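Local coordinates for protein cytochrome P450 (Bacillus megaterium, PDB 5L92) that binds heme and corticosterone and, as a cytochrome P450 monooxygenase, probably uses molecular oxygen to hydroxylate steroids, at residues Y373-K385 / V392-V404. Numbering follows the deposited sequence.
Sequences YPQMDWSPSFELK and VYGLKELLIRKNV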
ATOM      1  N   TYR A 373      15.367  10.301  18.357  1.00 35.91           N
ATOM      2  CA  TYR A 373      15.857   9.092  18.983  1.00 35.72           C
ATOM      3  C   TYR A 373      16.984   8.391  18.208  1.00 34.57           C
ATOM      4  O   TYR A 373      16.846   7.301  17.743  1.00 33.54           O
ATOM      5  CB  TYR A 373      14.676   8.149  19.235  1.00 36.29           C
ATOM      6  CG  TYR A 373      13.466   8.829  19.816  1.00 37.33           C
ATOM      7  CD1 TYR A 373      13.536   9.460  21.021  1.00 37.28           C
ATOM      8  CD2 TYR A 373      12.258   8.845  19.156  1.00 37.30           C
ATOM      9  CE1 TYR A 373      12.462  10.086  21.549  1.00 37.25           C
ATOM     10  CE2 TYR A 373      11.170   9.472  19.691  1.00 37.60           C
ATOM     11  CZ  TYR A 373      11.292  10.099  20.879  1.00 38.75           C
ATOM     12  OH  TYR A 373      10.257  10.729  21.433  1.00 42.57           O
ATOM     13  N   PRO A 374      18.153   9.117  18.134  1.00 34.40           N
ATOM     14  CA  PRO A 374      19.233   8.485  17.376  1.00 34.77           C
ATOM     15  C   PRO A 374      19.826   7.187  17.925  1.00 34.22           C
ATOM     16  O   PRO A 374      20.470   6.509  17.204  1.00 34.00           O
ATOM     17  CB  PRO A 374      20.313   9.546  17.325  1.00 34.91           C
ATOM     18  CG  PRO A 374      20.108  10.373  18.487  1.00 36.56           C
ATOM     19  CD  PRO A 374      18.664  10.467  18.629  1.00 35.15           C
ATOM     20  N   GLN A 375      19.589   6.884  19.178  1.00 34.75           N
ATOM     21  CA  GLN A 375      20.102   5.702  19.774  1.00 35.30           C
ATOM     22  C   GLN A 375      19.038   4.625  19.915  1.00 32.85           C
ATOM     23  O   GLN A 375      19.217   3.691  20.639  1.00 31.67           O
ATOM     24  CB  GLN A 375      20.736   6.029  21.107  1.00 36.80           C
ATOM     25  CG  GLN A 375      21.860   7.024  21.049  1.00 40.07           C
ATOM     26  CD  GLN A 375      22.850   6.721  19.956  1.00 57.24           C
ATOM     27  OE1 GLN A 375      23.424   5.639  19.899  1.00 57.25           O
ATOM     28  NE2 GLN A 375      23.043   7.664  19.070  1.00 47.89           N
ATOM     29  N   MET A 376      17.947   4.763  19.195  1.00 32.55           N
ATOM     30  CA  MET A 376      16.883   3.794  19.231  1.00 32.44           C
ATOM     31  C   MET A 376      17.310   2.382  18.816  1.00 29.23           C
ATOM     32  O   MET A 376      18.171   2.202  18.018  1.00 29.59           O
ATOM     33  CB  MET A 376      15.671   4.266  18.412  1.00 32.35           C
ATOM     34  CG  MET A 376      15.650   3.915  16.944  1.00 31.78           C
ATOM     35  SD  MET A 376      14.184   4.426  16.043  1.00 36.94           S
ATOM     36  CE  MET A 376      14.783   5.843  15.266  1.00 33.76           C
ATOM     37  N   ASP A 377      16.680   1.395  19.410  1.00 29.83           N
ATOM     38  CA  ASP A 377      16.949   0.011  19.102  1.00 30.62           C
ATOM     39  C   ASP A 377      15.764  -0.843  19.485  1.00 30.70           C
ATOM     40  O   ASP A 377      14.840  -0.383  20.092  1.00 29.27           O
ATOM     41  CB  ASP A 377      18.229  -0.450  19.788  1.00 31.48           C
ATOM     42  CG  ASP A 377      18.941  -1.597  19.051  1.00 34.78           C
ATOM     43  OD1 ASP A 377      18.497  -2.071  18.035  1.00 33.11           O
ATOM     44  OD2 ASP A 377      19.960  -2.024  19.519  1.00 37.16           O
ATOM     45  N   TRP A 378      15.806  -2.096  19.092  1.00 29.80           N
ATOM     46  CA  TRP A 378      14.756  -3.003  19.411  1.00 29.49           C
ATOM     47  C   TRP A 378      14.540  -3.010  20.904  1.00 29.52           C
ATOM     48  O   TRP A 378      15.460  -2.989  21.647  1.00 29.62           O
ATOM     49  CB  TRP A 378      15.086  -4.431  18.996  1.00 31.74           C
ATOM     50  CG  TRP A 378      15.792  -4.641  17.742  1.00 32.08           C
ATOM     51  CD1 TRP A 378      17.078  -4.888  17.607  1.00 34.03           C
ATOM     52  CD2 TRP A 378      15.239  -4.692  16.441  1.00 31.13           C
ATOM     53  NE1 TRP A 378      17.393  -5.057  16.325  1.00 33.23           N
ATOM     54  CE2 TRP A 378      16.268  -4.953  15.577  1.00 30.72           C
ATOM     55  CE3 TRP A 378      13.974  -4.534  15.927  1.00 30.24           C
ATOM     56  CZ2 TRP A 378      16.082  -5.052  14.236  1.00 29.10           C
ATOM     57  CZ3 TRP A 378      13.798  -4.630  14.628  1.00 29.41           C
ATOM     58  CH2 TRP A 378      14.830  -4.891  13.783  1.00 29.77           C
ATOM     59  N   SER A 379      13.306  -3.062  21.329  1.00 29.52           N
ATOM     60  CA  SER A 379      13.014  -3.157  22.726  1.00 30.84           C
ATOM     61  C   SER A 379      13.156  -4.601  23.141  1.00 30.63           C
ATOM     62  O   SER A 379      13.065  -5.464  22.337  1.00 28.85           O
ATOM     63  CB  SER A 379      11.638  -2.601  23.003  1.00 32.59           C
ATOM     64  OG  SER A 379      10.768  -3.500  23.599  1.00 42.52           O
ATOM     65  N   PRO A 380      13.344  -4.804  24.492  1.00 30.90           N
ATOM     66  CA  PRO A 380      13.418  -6.208  24.903  1.00 30.89           C
ATOM     67  C   PRO A 380      12.149  -6.994  24.633  1.00 30.94           C
ATOM     68  O   PRO A 380      12.199  -8.171  24.649  1.00 29.49           O
ATOM     69  CB  PRO A 380      13.690  -6.150  26.389  1.00 32.03           C
ATOM     70  CG  PRO A 380      14.265  -4.836  26.644  1.00 33.77           C
ATOM     71  CD  PRO A 380      13.551  -3.950  25.742  1.00 33.09           C
ATOM     72  N   SER A 381      11.054  -6.318  24.367  1.00 31.92           N
ATOM     73  CA  SER A 381       9.809  -6.970  24.085  1.00 32.60           C
ATOM     74  C   SER A 381       9.499  -7.189  22.611  1.00 31.70           C
ATOM     75  O   SER A 381       8.465  -7.692  22.288  1.00 32.42           O
ATOM     76  CB  SER A 381       8.655  -6.206  24.699  1.00 34.04           C
ATOM     77  OG  SER A 381       8.542  -6.459  26.051  1.00 37.05           O
ATOM     78  N   PHE A 382      10.402  -6.809  21.738  1.00 31.93           N
ATOM     79  CA  PHE A 382      10.173  -6.960  20.336  1.00 32.30           C
ATOM     80  C   PHE A 382       9.973  -8.385  19.903  1.00 34.06           C
ATOM     81  O   PHE A 382      10.670  -9.250  20.306  1.00 33.52           O
ATOM     82  CB  PHE A 382      11.289  -6.338  19.508  1.00 30.77           C
ATOM     83  CG  PHE A 382      11.187  -6.634  18.045  1.00 30.54           C
ATOM     84  CD1 PHE A 382      11.658  -7.813  17.575  1.00 31.31           C
ATOM     85  CD2 PHE A 382      10.586  -5.778  17.184  1.00 30.56           C
ATOM     86  CE1 PHE A 382      11.552  -8.139  16.274  1.00 31.10           C
ATOM     87  CE2 PHE A 382      10.458  -6.103  15.871  1.00 31.02           C
ATOM     88  CZ  PHE A 382      10.957  -7.281  15.412  1.00 31.15           C
ATOM     89  N   GLU A 383       9.003  -8.563  19.033  1.00 34.04           N
ATOM     90  CA  GLU A 383       8.696  -9.832  18.413  1.00 35.00           C
ATOM     91  C   GLU A 383       8.288  -9.548  16.988  1.00 34.25           C
ATOM     92  O   GLU A 383       7.581  -8.636  16.767  1.00 32.92           O
ATOM     93  CB  GLU A 383       7.555 -10.549  19.102  1.00 39.32           C
ATOM     94  CG  GLU A 383       7.891 -11.456  20.251  1.00 45.82           C
ATOM     95  CD  GLU A 383       6.684 -11.755  21.117  1.00 59.27           C
ATOM     96  OE1 GLU A 383       5.682 -12.248  20.590  1.00 62.37           O
ATOM     97  OE2 GLU A 383       6.702 -11.470  22.322  1.00 68.20           O
ATOM     98  N   LEU A 384       8.732 -10.360  16.049  1.00 32.92           N
ATOM     99  CA  LEU A 384       8.397 -10.236  14.633  1.00 32.42           C
ATOM    100  C   LEU A 384       6.975 -10.761  14.413  1.00 33.41           C
ATOM    101  O   LEU A 384       6.694 -11.952  14.623  1.00 34.93           O
ATOM    102  CB  LEU A 384       9.418 -11.004  13.787  1.00 32.29           C
ATOM    103  CG  LEU A 384       9.263 -10.858  12.286  1.00 33.19           C
ATOM    104  CD1 LEU A 384       9.729  -9.498  11.834  1.00 32.37           C
ATOM    105  CD2 LEU A 384       9.980 -11.975  11.537  1.00 38.56           C
ATOM    106  N   LYS A 385       6.067  -9.885  13.996  1.00 31.34           N
ATOM    107  CA  LYS A 385       4.662 -10.261  13.785  1.00 32.80           C
ATOM    108  C   LYS A 385       4.185  -9.754  12.431  1.00 31.73           C
ATOM    109  O   LYS A 385       3.513  -8.716  12.350  1.00 30.99           O
ATOM    110  CB  LYS A 385       3.770  -9.738  14.909  1.00 34.65           C
ATOM    111  CG  LYS A 385       4.246 -10.148  16.291  1.00 36.27           C
ATOM    112  CD  LYS A 385       3.196  -9.820  17.312  1.00 39.99           C
ATOM    113  CE  LYS A 385       3.679 -10.032  18.713  1.00 43.23           C
ATOM    114  NZ  LYS A 385       2.790  -9.323  19.674  1.00 47.51           N
ATOM    115  N   VAL A 392      -0.935  -6.821   1.459  1.00 33.39           N
ATOM    116  CA  VAL A 392       0.033  -5.899   2.050  1.00 31.67           C
ATOM    117  C   VAL A 392       1.137  -6.668   2.770  1.00 29.98           C
ATOM    118  O   VAL A 392       0.980  -7.821   3.165  1.00 30.56           O
ATOM    119  CB  VAL A 392      -0.624  -4.865   2.997  1.00 32.30           C
ATOM    120  CG1 VAL A 392      -1.626  -4.049   2.231  1.00 33.72           C
ATOM    121  CG2 VAL A 392      -1.267  -5.537   4.202  1.00 31.11           C
ATOM    122  N   TYR A 393       2.268  -5.995   2.943  1.00 27.18           N
ATOM    123  CA  TYR A 393       3.478  -6.608   3.460  1.00 27.34           C
ATOM    124  C   TYR A 393       4.021  -5.699   4.566  1.00 25.92           C
ATOM    125  O   TYR A 393       4.400  -4.550   4.321  1.00 24.17           O
ATOM    126  CB  TYR A 393       4.482  -6.818   2.327  1.00 25.94           C
ATOM    127  CG  TYR A 393       5.850  -7.227   2.828  1.00 25.89           C
ATOM    128  CD1 TYR A 393       6.148  -8.556   3.070  1.00 26.86           C
ATOM    129  CD2 TYR A 393       6.838  -6.286   3.072  1.00 25.34           C
ATOM    130  CE1 TYR A 393       7.423  -8.950   3.539  1.00 27.23           C
ATOM    131  CE2 TYR A 393       8.116  -6.669   3.532  1.00 26.48           C
ATOM    132  CZ  TYR A 393       8.390  -8.006   3.759  1.00 27.86           C
ATOM    133  OH  TYR A 393       9.636  -8.368   4.242  1.00 28.92           O
ATOM    134  N   GLY A 394       3.991  -6.170   5.799  1.00 26.04           N
ATOM    135  CA  GLY A 394       4.390  -5.298   6.878  1.00 26.18           C
ATOM    136  C   GLY A 394       4.283  -6.020   8.190  1.00 28.03           C
ATOM    137  O   GLY A 394       4.009  -7.221   8.240  1.00 27.67           O
ATOM    138  N   LEU A 395       4.510  -5.267   9.252  1.00 27.83           N
ATOM    139  CA  LEU A 395       4.433  -5.789  10.604  1.00 28.75           C
ATOM    140  C   LEU A 395       3.225  -5.227  11.336  1.00 29.07           C
ATOM    141  O   LEU A 395       2.843  -4.084  11.142  1.00 27.82           O
ATOM    142  CB  LEU A 395       5.702  -5.448  11.360  1.00 26.80           C
ATOM    143  CG  LEU A 395       6.958  -5.945  10.666  1.00 28.00           C
ATOM    144  CD1 LEU A 395       8.158  -5.470  11.460  1.00 29.36           C
ATOM    145  CD2 LEU A 395       6.971  -7.485  10.535  1.00 30.03           C
ATOM    146  N   LYS A 396       2.668  -6.036  12.227  1.00 29.81           N
ATOM    147  CA  LYS A 396       1.529  -5.615  13.030  1.00 31.23           C
ATOM    148  C   LYS A 396       1.935  -4.755  14.219  1.00 30.22           C
ATOM    149  O   LYS A 396       1.116  -3.967  14.715  1.00 28.78           O
ATOM    150  CB  LYS A 396       0.783  -6.845  13.524  1.00 33.63           C
ATOM    151  CG  LYS A 396       0.311  -7.784  12.357  1.00 35.11           C
ATOM    152  CD  LYS A 396      -0.114  -9.157  12.839  1.00 41.51           C
ATOM    153  CE  LYS A 396      -1.174  -9.077  13.912  1.00 47.66           C
ATOM    154  NZ  LYS A 396      -2.287  -8.154  13.542  1.00 52.12           N
ATOM    155  N   GLU A 397       3.164  -4.925  14.710  1.00 30.39           N
ATOM    156  CA  GLU A 397       3.705  -4.119  15.792  1.00 30.34           C
ATOM    157  C   GLU A 397       5.216  -4.017  15.580  1.00 29.64           C
ATOM    158  O   GLU A 397       5.808  -4.805  14.845  1.00 28.59           O
ATOM    159  CB  GLU A 397       3.352  -4.701  17.176  1.00 33.22           C
ATOM    160  CG  GLU A 397       3.913  -6.095  17.496  1.00 39.29           C
ATOM    161  CD  GLU A 397       4.107  -6.325  19.033  1.00 44.75           C
ATOM    162  OE1 GLU A 397       3.144  -6.093  19.805  1.00 41.69           O
ATOM    163  OE2 GLU A 397       5.238  -6.708  19.458  1.00 39.74           O
ATOM    164  N   LEU A 398       5.834  -3.014  16.202  1.00 28.76           N
ATOM    165  CA  LEU A 398       7.283  -2.850  16.077  1.00 27.77           C
ATOM    166  C   LEU A 398       7.776  -2.111  17.325  1.00 27.96           C
ATOM    167  O   LEU A 398       7.830  -0.877  17.358  1.00 28.01           O
ATOM    168  CB  LEU A 398       7.621  -2.126  14.781  1.00 28.66           C
ATOM    169  CG  LEU A 398       9.088  -1.811  14.466  1.00 27.89           C
ATOM    170  CD1 LEU A 398       9.956  -2.988  14.598  1.00 28.57           C
ATOM    171  CD2 LEU A 398       9.219  -1.304  13.071  1.00 26.51           C
ATOM    172  N   LEU A 399       8.102  -2.880  18.364  1.00 27.69           N
ATOM    173  CA  LEU A 399       8.445  -2.290  19.653  1.00 28.87           C
ATOM    174  C   LEU A 399       9.886  -1.822  19.642  1.00 29.38           C
ATOM    175  O   LEU A 399      10.810  -2.610  19.394  1.00 28.02           O
ATOM    176  CB  LEU A 399       8.206  -3.267  20.799  1.00 29.45           C
ATOM    177  CG  LEU A 399       6.760  -3.768  20.859  1.00 32.61           C
ATOM    178  CD1 LEU A 399       6.536  -4.690  22.058  1.00 33.84           C
ATOM    179  CD2 LEU A 399       5.784  -2.612  20.865  1.00 32.48           C
ATOM    180  N   ILE A 400      10.065  -0.530  19.918  1.00 29.28           N
ATOM    181  CA  ILE A 400      11.358   0.131  19.913  1.00 28.21           C
ATOM    182  C   ILE A 400      11.610   0.765  21.283  1.00 30.78           C
ATOM    183  O   ILE A 400      10.691   1.305  21.906  1.00 30.84           O
ATOM    184  CB  ILE A 400      11.403   1.186  18.787  1.00 28.78           C
ATOM    185  CG1 ILE A 400      11.356   0.520  17.410  1.00 28.89           C
ATOM    186  CG2 ILE A 400      12.573   2.100  18.943  1.00 31.53           C
ATOM    187  CD1 ILE A 400      12.511  -0.323  17.053  1.00 30.75           C
ATOM    188  N   ARG A 401      12.855   0.731  21.715  1.00 30.76           N
ATOM    189  CA  ARG A 401      13.323   1.362  22.917  1.00 32.21           C
ATOM    190  C   ARG A 401      14.053   2.631  22.460  1.00 31.84           C
ATOM    191  O   ARG A 401      14.926   2.586  21.645  1.00 31.68           O
ATOM    192  CB  ARG A 401      14.236   0.439  23.694  1.00 32.79           C
ATOM    193  CG  ARG A 401      15.023   1.093  24.797  1.00 34.30           C
ATOM    194  CD  ARG A 401      15.407   0.178  25.922  1.00 37.26           C
ATOM    195  NE  ARG A 401      14.252  -0.259  26.635  1.00 37.89           N
ATOM    196  CZ  ARG A 401      14.283  -1.066  27.655  1.00 39.05           C
ATOM    197  NH1 ARG A 401      15.403  -1.511  28.106  1.00 38.22           N
ATOM    198  NH2 ARG A 401      13.189  -1.406  28.228  1.00 37.35           N
ATOM    199  N   LYS A 402      13.659   3.772  22.994  1.00 33.95           N
ATOM    200  CA  LYS A 402      14.225   5.063  22.623  1.00 35.80           C
ATOM    201  C   LYS A 402      15.664   5.308  22.995  1.00 36.29           C
ATOM    202  O   LYS A 402      16.366   5.898  22.268  1.00 35.65           O
ATOM    203  CB  LYS A 402      13.436   6.182  23.218  1.00 37.82           C
ATOM    204  CG  LYS A 402      12.050   6.322  22.721  1.00 37.36           C
ATOM    205  CD  LYS A 402      11.261   7.124  23.696  1.00 37.54           C
ATOM    206  CE  LYS A 402       9.947   7.558  23.153  1.00 38.52           C
ATOM    207  NZ  LYS A 402       9.199   8.266  24.195  1.00 38.05           N
ATOM    208  N   ASN A 403      16.071   4.839  24.141  1.00 38.46           N
ATOM    209  CA  ASN A 403      17.419   5.006  24.623  1.00 42.64           C
ATOM    210  C   ASN A 403      17.900   6.436  24.803  1.00 45.49           C
ATOM    211  O   ASN A 403      19.028   6.748  24.512  1.00 46.14           O
ATOM    212  CB  ASN A 403      18.390   4.244  23.750  1.00 37.67           C
ATOM    213  CG  ASN A 403      18.285   2.776  23.938  1.00 35.92           C
ATOM    214  OD1 ASN A 403      18.348   2.273  25.035  1.00 36.31           O
ATOM    215  ND2 ASN A 403      18.066   2.097  22.875  1.00 33.10           N
ATOM    216  N   VAL A 404      17.038   7.293  25.293  1.00 48.41           N
ATOM    217  CA  VAL A 404      17.433   8.641  25.557  1.00 52.43           C
ATOM    218  C   VAL A 404      18.163   8.632  26.897  1.00 57.77           C
ATOM    219  O   VAL A 404      19.319   8.973  26.982  1.00 57.26           O
ATOM    220  CB  VAL A 404      16.265   9.559  25.681  1.00 50.12           C
ATOM    221  CG1 VAL A 404      15.569   9.707  24.387  1.00 44.22           C
ATOM    222  CG2 VAL A 404      15.354   9.066  26.741  1.00 62.59           C
TER
HETATM  223  O   HOH W   1       7.724  10.157  22.137  1.00 39.58           O
HETATM  224  O   HOH W   2      17.786   8.075  21.179  1.00 36.85           O
HETATM  225  O   HOH W   3       7.060  -7.252  14.348  1.00 29.32           O
HETATM  226  O   HOH W   4       7.572  -5.881  18.091  1.00 30.96           O
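K402 lays its aliphatic chain along one face of the Y373 ring, CG standing 4.0 Å from the ring centroid in a CH-pi contact, while V404 CG1 meets the ring edge. Started beside the backbone N (chi1 -66°) and extended beyond CG, the lysine runs in the same direction as the tyrosine, and a water bridges Y373 OH and K402 NZ; the ammonium also bonds to the carbonyls of L129 and V126. The R401 guanidinium carries P380 CD centrally over one face, 3.5 Å from CZ, and forms a salt bridge with D131. W378 CE3 lies over the centre of the F382 ring; L399 O and L398 CD1 sit at that ring's edge, L398 CD1 3.4 Å from F382 CE2 and also at the W378 edge. These groups surround an antiparallel pairing in the C-terminal part of the P450 fold, where strand 399-401 lies between strands 377-378 and 131-133. D377 and R401 form its hydrogen-bonded pair, R401 N reaching D377 O at 2.8 Å; S379 N continues to L399 O, approaching from above the carbonyl plane. One water joins E383 O, K385 N and E397 O, another E383 N, E397 OE2 and L399 N. K385 O accepts from K396 N, and K385 NZ makes a salt bridge with E397 OE1 at 3.3 Å.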